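Local coordinates for IPT/TIG domain-containing protein BACOVA_02650 (Bacteroides ovatus, PDB 5E7H), which binds polysaccharide at the cell surface and probably captures xyloglucan before its transport into the periplasm for degradation, here as its C-terminal IPT/TIG and xyloglucan-binding domains, at residues S9-V14 and K161-C166; V117-C122 and F252-I257. All coordinates share one frame; numbering follows the deposited sequence.

Contact 1 of 2, residues S9-V14 and K161-C166; sequences SSTMPV and KLQFEC
The interface between the IPT/TIG domain and the xyloglucan-binding domain is built here from a loop of the former, residues 9-14, which meets Gln163 and Glu165 on a strand of the latter. An ST turn shapes the loop: Ser10 OG accepts the backbone N-H of Met12 at 2.9 Å. The same hydroxyl gives its proton to Glu165 OE1, 2.6 Å from Ser10 OG, on the syn lone pair of the carboxylate, so one oxygen both closes the turn and grips the other domain. A chi1 of 175° swings the Ser10 hydroxyl away from its own N, so that it can face both the N-H of Met12 and the acid. Glu165 reaches it by a bend at chi2 (63°), and its CD comes to 3.6 Å from Met12 O. Glu165 OE1 also accepts weakly from water 1, which in turn accepts from Val14 N at 2.8 Å. Val14 CG2 rests 4.3 Å from Glu165 CG, a light apolar touch beside the polar ones. Next to Ser10, the side chains of Thr11 and Gln163 cross at about a right angle, with Thr11 OG1 2.9 Å from Gln163 OE1, within hydrogen-bonding range, although the Thr11 proton has another acceptor within reach. Arg256 ties these groups together: its NE donates to both Thr11 OG1 and Gln163 OE1, while its NH2 forms a salt bridge with Glu165 OE2, which would favour a charged carboxylate in this buried setting. Gln163 and Glu165 both point toward the loop from one face of strand 160-168, whereas Phe164 points away from it and touches Ile179 of strand 176-181. Strand 160-168 runs between strands 207-213 and 246-259, and the loop, which joins strands 4-8 and 18-24, lies over this part of their sheet.

Contact 2 of 2, residues V117-C122 and F252-I257; sequences VSNGTC and FDNFRI. With NA (sodium ion), chain I.
Asn119 and Asp253 share a sodium ion, Asn119 supplying its backbone O, 2.6 Å from the metal, from a turn closed around it by a hydrogen bond of Ser118 OG to Gly120 O at 2.6 Å, in the carbonyl plane. Asn119 N reaches Asp253 OD2 through water 2, and its ND2 is linked to Asn254 ND2 by water 3, weakly on the Asn254 side; the two amide planes stand 71° apart. Asn119 OD1 accepts from Val15 N. Gly120 turns the chain with positive phi, and Thr121 O then binds sodium at 2.5 Å. Asp253 binds bidentately, its CG roughly anti to the backbone N (chi1 -154°), with OD1 at 2.6 Å and OD2 at 2.5 Å from sodium, while its OD1 also takes the backbone N-H of Asn254 from above the carboxylate plane. Water 4, held by Asn254 OD1, and Asn92 O complete the six ligand atoms. Past the site, Cys122 CB packs 3.2 Å from Phe252 O. Strand 121-126 lies between strands 105-108 and 246-259 in an antiparallel sheet, and the sodium ion lies where the 117-122 segment meets strand 246-259.

In the fold
From the N terminus, the chain leaves strand 4-8 of the IPT/TIG domain and enters the loop of contact 1, whose partner lies 147 residues on. Before reaching it, the chain passes 117-122, the first half of contact 2; only after 161-166 does it arrive at 252-257. The contacts therefore cross rather than nest. Contact 1 joins the two domains, whereas contact 2 closes an excursion of 129 residues within the xyloglucan-binding domain around sodium. Their centres are about 9 Å apart, and their second segments belong to adjacent antiparallel strands, 160-168 and 246-259. Backbone pairing of Gln163 with Arg256 links the strand of the domain interface to the strand that carries Asp253.

Contact 1 of 2, residues S9-V14 and K161-C166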
loop_
_atom_site.group_PDB
_atom_site.type_symbol
_atom_site.label_atom_id
_atom_site.label_comp_id
_atom_site.label_asym_id
_atom_site.label_seq_id
_atom_site.Cartn_x
_atom_site.Cartn_y
_atom_site.Cartn_z
ATOM N N SER A 9 2.560 10.383 -0.945
ATOM C CA SER A 9 2.402 9.309 -1.921
ATOM C C SER A 9 2.061 7.957 -1.299
ATOM O O SER A 9 1.309 7.152 -1.889
ATOM C CB SER A 9 3.681 9.197 -2.764
ATOM O OG SER A 9 4.817 9.012 -1.937
ATOM N N SER A 10 2.580 7.682 -0.105
ATOM C CA SER A 10 2.290 6.433 0.589
ATOM C C SER A 10 2.505 6.589 2.085
ATOM O O SER A 10 3.308 7.426 2.497
ATOM C CB SER A 10 3.170 5.311 0.058
ATOM O OG SER A 10 2.968 4.124 0.795
ATOM N N THR A 11 1.779 5.809 2.876
ATOM C CA THR A 11 2.041 5.719 4.318
ATOM C C THR A 11 3.146 4.706 4.632
ATOM O O THR A 11 3.633 4.662 5.749
ATOM C CB THR A 11 0.773 5.331 5.103
ATOM O OG1 THR A 11 0.326 4.043 4.687
ATOM C CG2 THR A 11 -0.350 6.344 4.898
ATOM N N MET A 12 3.553 3.880 3.666
ATOM C CA MET A 12 4.586 2.878 3.935
ATOM C C MET A 12 5.386 2.617 2.668
ATOM O O MET A 12 5.428 1.497 2.157
ATOM C CB MET A 12 3.978 1.589 4.489
ATOM C CG MET A 12 5.025 0.699 5.161
ATOM S SD MET A 12 4.310 -0.652 6.134
ATOM C CE MET A 12 3.830 0.253 7.577
ATOM N N PRO A 13 6.040 3.665 2.172
ATOM C CA PRO A 13 6.858 3.499 0.965
ATOM C C PRO A 13 7.997 2.539 1.208
ATOM O O PRO A 13 8.612 2.529 2.273
ATOM C CB PRO A 13 7.356 4.912 0.674
ATOM C CG PRO A 13 7.247 5.649 1.962
ATOM C CD PRO A 13 6.093 5.035 2.699
ATOM N N VAL A 14 8.288 1.731 0.192
ATOM C CA VAL A 14 9.416 0.808 0.251
ATOM C C VAL A 14 10.741 1.557 0.403
ATOM O O VAL A 14 10.977 2.603 -0.233
ATOM C CB VAL A 14 9.423 -0.084 -1.027
ATOM C CG1 VAL A 14 10.667 -0.985 -1.081
ATOM C CG2 VAL A 14 8.164 -0.924 -1.080
ATOM N N LYS A 161 -10.078 1.881 5.695
ATOM C CA LYS A 161 -9.639 1.503 4.359
ATOM C C LYS A 161 -8.567 0.439 4.417
ATOM O O LYS A 161 -7.818 0.328 5.397
ATOM C CB LYS A 161 -9.153 2.730 3.565
ATOM C CG LYS A 161 -8.089 3.546 4.208
ATOM C CD LYS A 161 -7.878 4.859 3.431
ATOM C CE LYS A 161 -6.788 5.653 4.077
ATOM N NZ LYS A 161 -6.527 6.929 3.332
ATOM N N LEU A 162 -8.518 -0.361 3.363
ATOM C CA LEU A 162 -7.446 -1.324 3.138
ATOM C C LEU A 162 -6.430 -0.672 2.227
ATOM O O LEU A 162 -6.779 -0.232 1.132
ATOM C CB LEU A 162 -7.977 -2.600 2.496
ATOM C CG LEU A 162 -6.940 -3.647 2.123
ATOM C CD1 LEU A 162 -6.342 -4.280 3.374
ATOM C CD2 LEU A 162 -7.556 -4.697 1.235
ATOM N N GLN A 163 -5.183 -0.627 2.678
ATOM C CA GLN A 163 -4.068 -0.107 1.881
ATOM C C GLN A 163 -3.075 -1.223 1.671
ATOM O O GLN A 163 -2.948 -2.133 2.500
ATOM C CB GLN A 163 -3.351 1.056 2.571
ATOM C CG GLN A 163 -4.110 2.314 2.715
ATOM C CD GLN A 163 -3.243 3.390 3.357
ATOM O OE1 GLN A 163 -2.335 3.099 4.148
ATOM N NE2 GLN A 163 -3.523 4.625 3.019
ATOM N N PHE A 164 -2.307 -1.123 0.597
ATOM C CA PHE A 164 -1.205 -2.058 0.372
ATOM C C PHE A 164 -0.293 -1.431 -0.646
ATOM O O PHE A 164 -0.707 -0.531 -1.366
ATOM C CB PHE A 164 -1.684 -3.443 -0.108
ATOM C CG PHE A 164 -2.630 -3.421 -1.281
ATOM C CD1 PHE A 164 -4.009 -3.294 -1.095
ATOM C CD2 PHE A 164 -2.155 -3.571 -2.579
ATOM C CE1 PHE A 164 -4.886 -3.289 -2.186
ATOM C CE2 PHE A 164 -3.029 -3.579 -3.657
ATOM C CZ PHE A 164 -4.377 -3.425 -3.463
ATOM N N GLU A 165 0.924 -1.927 -0.710
ATOM C CA GLU A 165 1.860 -1.487 -1.735
ATOM C C GLU A 165 1.766 -2.461 -2.879
ATOM O O GLU A 165 1.602 -3.668 -2.674
ATOM C CB GLU A 165 3.271 -1.428 -1.187
ATOM C CG GLU A 165 3.949 -0.083 -1.364
ATOM C CD GLU A 165 3.263 1.060 -0.627
ATOM O OE1 GLU A 165 3.579 2.221 -0.938
ATOM O OE2 GLU A 165 2.452 0.808 0.281
ATOM N N CYS A 166 1.895 -1.939 -4.091
ATOM C CA CYS A 166 1.770 -2.745 -5.303
ATOM C C CYS A 166 2.786 -2.285 -6.341
ATOM O O CYS A 166 3.022 -1.083 -6.493
ATOM C CB CYS A 166 0.370 -2.625 -5.839
ATOM S SG CYS A 166 -0.001 -3.696 -7.250
HETATM O O HOH W 1 6.730 2.268 -2.110
#

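Contact 2 of 2, residues V117-C122 and F252-I257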
loop_
_atom_site.group_PDB
_atom_site.type_symbol
_atom_site.label_atom_id
_atom_site.label_comp_id
_atom_site.label_asym_id
_atom_site.label_seq_id
_atom_site.Cartn_x
_atom_site.Cartn_y
_atom_site.Cartn_z
ATOM N N VAL A 117 13.334 -3.098 -5.523
ATOM C CA VAL A 117 13.438 -2.945 -4.081
ATOM C C VAL A 117 12.223 -3.594 -3.418
ATOM O O VAL A 117 11.174 -3.756 -4.048
ATOM C CB VAL A 117 13.553 -1.455 -3.667
ATOM C CG1 VAL A 117 14.889 -0.893 -4.138
ATOM C CG2 VAL A 117 12.417 -0.623 -4.214
ATOM N N SER A 118 12.393 -4.020 -2.169
ATOM C CA SER A 118 11.275 -4.517 -1.373
ATOM C C SER A 118 11.622 -4.397 0.087
ATOM O O SER A 118 12.789 -4.361 0.464
ATOM C CB SER A 118 10.934 -5.975 -1.719
ATOM O OG SER A 118 11.948 -6.862 -1.322
ATOM N N ASN A 119 10.575 -4.330 0.908
ATOM C CA ASN A 119 10.729 -4.433 2.345
ATOM C C ASN A 119 10.597 -5.919 2.662
ATOM O O ASN A 119 9.497 -6.415 2.923
ATOM C CB ASN A 119 9.670 -3.600 3.073
ATOM C CG ASN A 119 9.985 -2.101 3.111
ATOM O OD1 ASN A 119 10.930 -1.600 2.487
ATOM N ND2 ASN A 119 9.192 -1.377 3.899
ATOM N N GLY A 120 11.702 -6.647 2.561
ATOM C CA GLY A 120 11.673 -8.084 2.746
ATOM C C GLY A 120 10.882 -8.793 1.672
ATOM O O GLY A 120 10.963 -8.463 0.498
ATOM N N THR A 121 10.142 -9.807 2.094
ATOM C CA THR A 121 9.393 -10.666 1.184
ATOM C C THR A 121 8.112 -10.015 0.695
ATOM O O THR A 121 7.363 -9.454 1.475
ATOM C CB THR A 121 9.041 -11.962 1.884
ATOM O OG1 THR A 121 10.233 -12.556 2.395
ATOM C CG2 THR A 121 8.374 -12.936 0.922
ATOM N N CYS A 122 7.829 -10.129 -0.600
ATOM C CA CYS A 122 6.560 -9.686 -1.154
ATOM C C CYS A 122 5.926 -10.816 -1.955
ATOM O O CYS A 122 6.600 -11.765 -2.365
ATOM C CB CYS A 122 6.718 -8.427 -2.012
ATOM S SG CYS A 122 7.766 -8.566 -3.456
ATOM N N PHE A 252 2.867 -7.471 -4.415
ATOM C CA PHE A 252 2.102 -6.874 -3.308
ATOM C C PHE A 252 2.855 -6.983 -1.993
ATOM O O PHE A 252 3.530 -7.978 -1.742
ATOM C CB PHE A 252 0.750 -7.581 -3.098
ATOM C CG PHE A 252 -0.160 -7.631 -4.298
ATOM C CD1 PHE A 252 -0.009 -8.597 -5.282
ATOM C CD2 PHE A 252 -1.204 -6.740 -4.411
ATOM C CE1 PHE A 252 -0.874 -8.632 -6.369
ATOM C CE2 PHE A 252 -2.068 -6.793 -5.492
ATOM C CZ PHE A 252 -1.895 -7.749 -6.459
ATOM N N ASP A 253 2.706 -5.988 -1.118
ATOM C CA ASP A 253 3.252 -6.112 0.240
ATOM C C ASP A 253 2.510 -5.202 1.209
ATOM O O ASP A 253 1.810 -4.267 0.815
ATOM C CB ASP A 253 4.745 -5.775 0.246
ATOM C CG ASP A 253 5.518 -6.430 1.364
ATOM O OD1 ASP A 253 4.970 -7.144 2.218
ATOM O OD2 ASP A 253 6.756 -6.224 1.390
ATOM N N ASN A 254 2.684 -5.496 2.492
ATOM C CA ASN A 254 2.269 -4.612 3.596
ATOM C C ASN A 254 0.800 -4.226 3.531
ATOM O O ASN A 254 0.415 -3.058 3.628
ATOM C CB ASN A 254 3.153 -3.371 3.648
ATOM C CG ASN A 254 4.497 -3.682 4.234
ATOM O OD1 ASN A 254 4.608 -4.480 5.173
ATOM N ND2 ASN A 254 5.530 -3.069 3.692
ATOM N N PHE A 255 -0.046 -5.234 3.404
ATOM C CA PHE A 255 -1.466 -5.009 3.566
ATOM C C PHE A 255 -1.709 -4.471 4.968
ATOM O O PHE A 255 -1.139 -4.982 5.940
ATOM C CB PHE A 255 -2.274 -6.302 3.355
ATOM C CG PHE A 255 -2.215 -6.839 1.947
ATOM C CD1 PHE A 255 -3.173 -6.471 1.011
ATOM C CD2 PHE A 255 -1.199 -7.717 1.561
ATOM C CE1 PHE A 255 -3.114 -6.959 -0.295
ATOM C CE2 PHE A 255 -1.132 -8.198 0.252
ATOM C CZ PHE A 255 -2.092 -7.812 -0.665
ATOM N N ARG A 256 -2.573 -3.457 5.070
ATOM C CA ARG A 256 -2.794 -2.746 6.321
ATOM C C ARG A 256 -4.186 -2.144 6.314
ATOM O O ARG A 256 -4.711 -1.757 5.266
ATOM C CB ARG A 256 -1.704 -1.671 6.518
ATOM C CG ARG A 256 -1.568 -0.679 5.364
ATOM C CD ARG A 256 -0.182 -0.015 5.381
ATOM N NE ARG A 256 0.014 0.960 4.304
ATOM C CZ ARG A 256 0.661 0.748 3.166
ATOM N NH1 ARG A 256 1.158 -0.433 2.847
ATOM N NH2 ARG A 256 0.805 1.767 2.321
ATOM N N ILE A 257 -4.789 -2.080 7.493
ATOM C CA ILE A 257 -6.100 -1.474 7.673
ATOM C C ILE A 257 -5.905 -0.225 8.492
ATOM O O ILE A 257 -5.377 -0.289 9.602
ATOM C CB ILE A 257 -7.107 -2.423 8.372
ATOM C CG1 ILE A 257 -7.360 -3.646 7.494
ATOM C CG2 ILE A 257 -8.400 -1.687 8.675
ATOM C CD1 ILE A 257 -8.193 -4.730 8.153
HETATM NA NA NA I . 7.315 -7.702 3.305
HETATM O O HOH W 2 7.949 -4.589 -0.285
HETATM O O HOH W 3 7.498 -2.251 5.990
HETATM O O HOH W 4 7.224 -5.560 4.812
#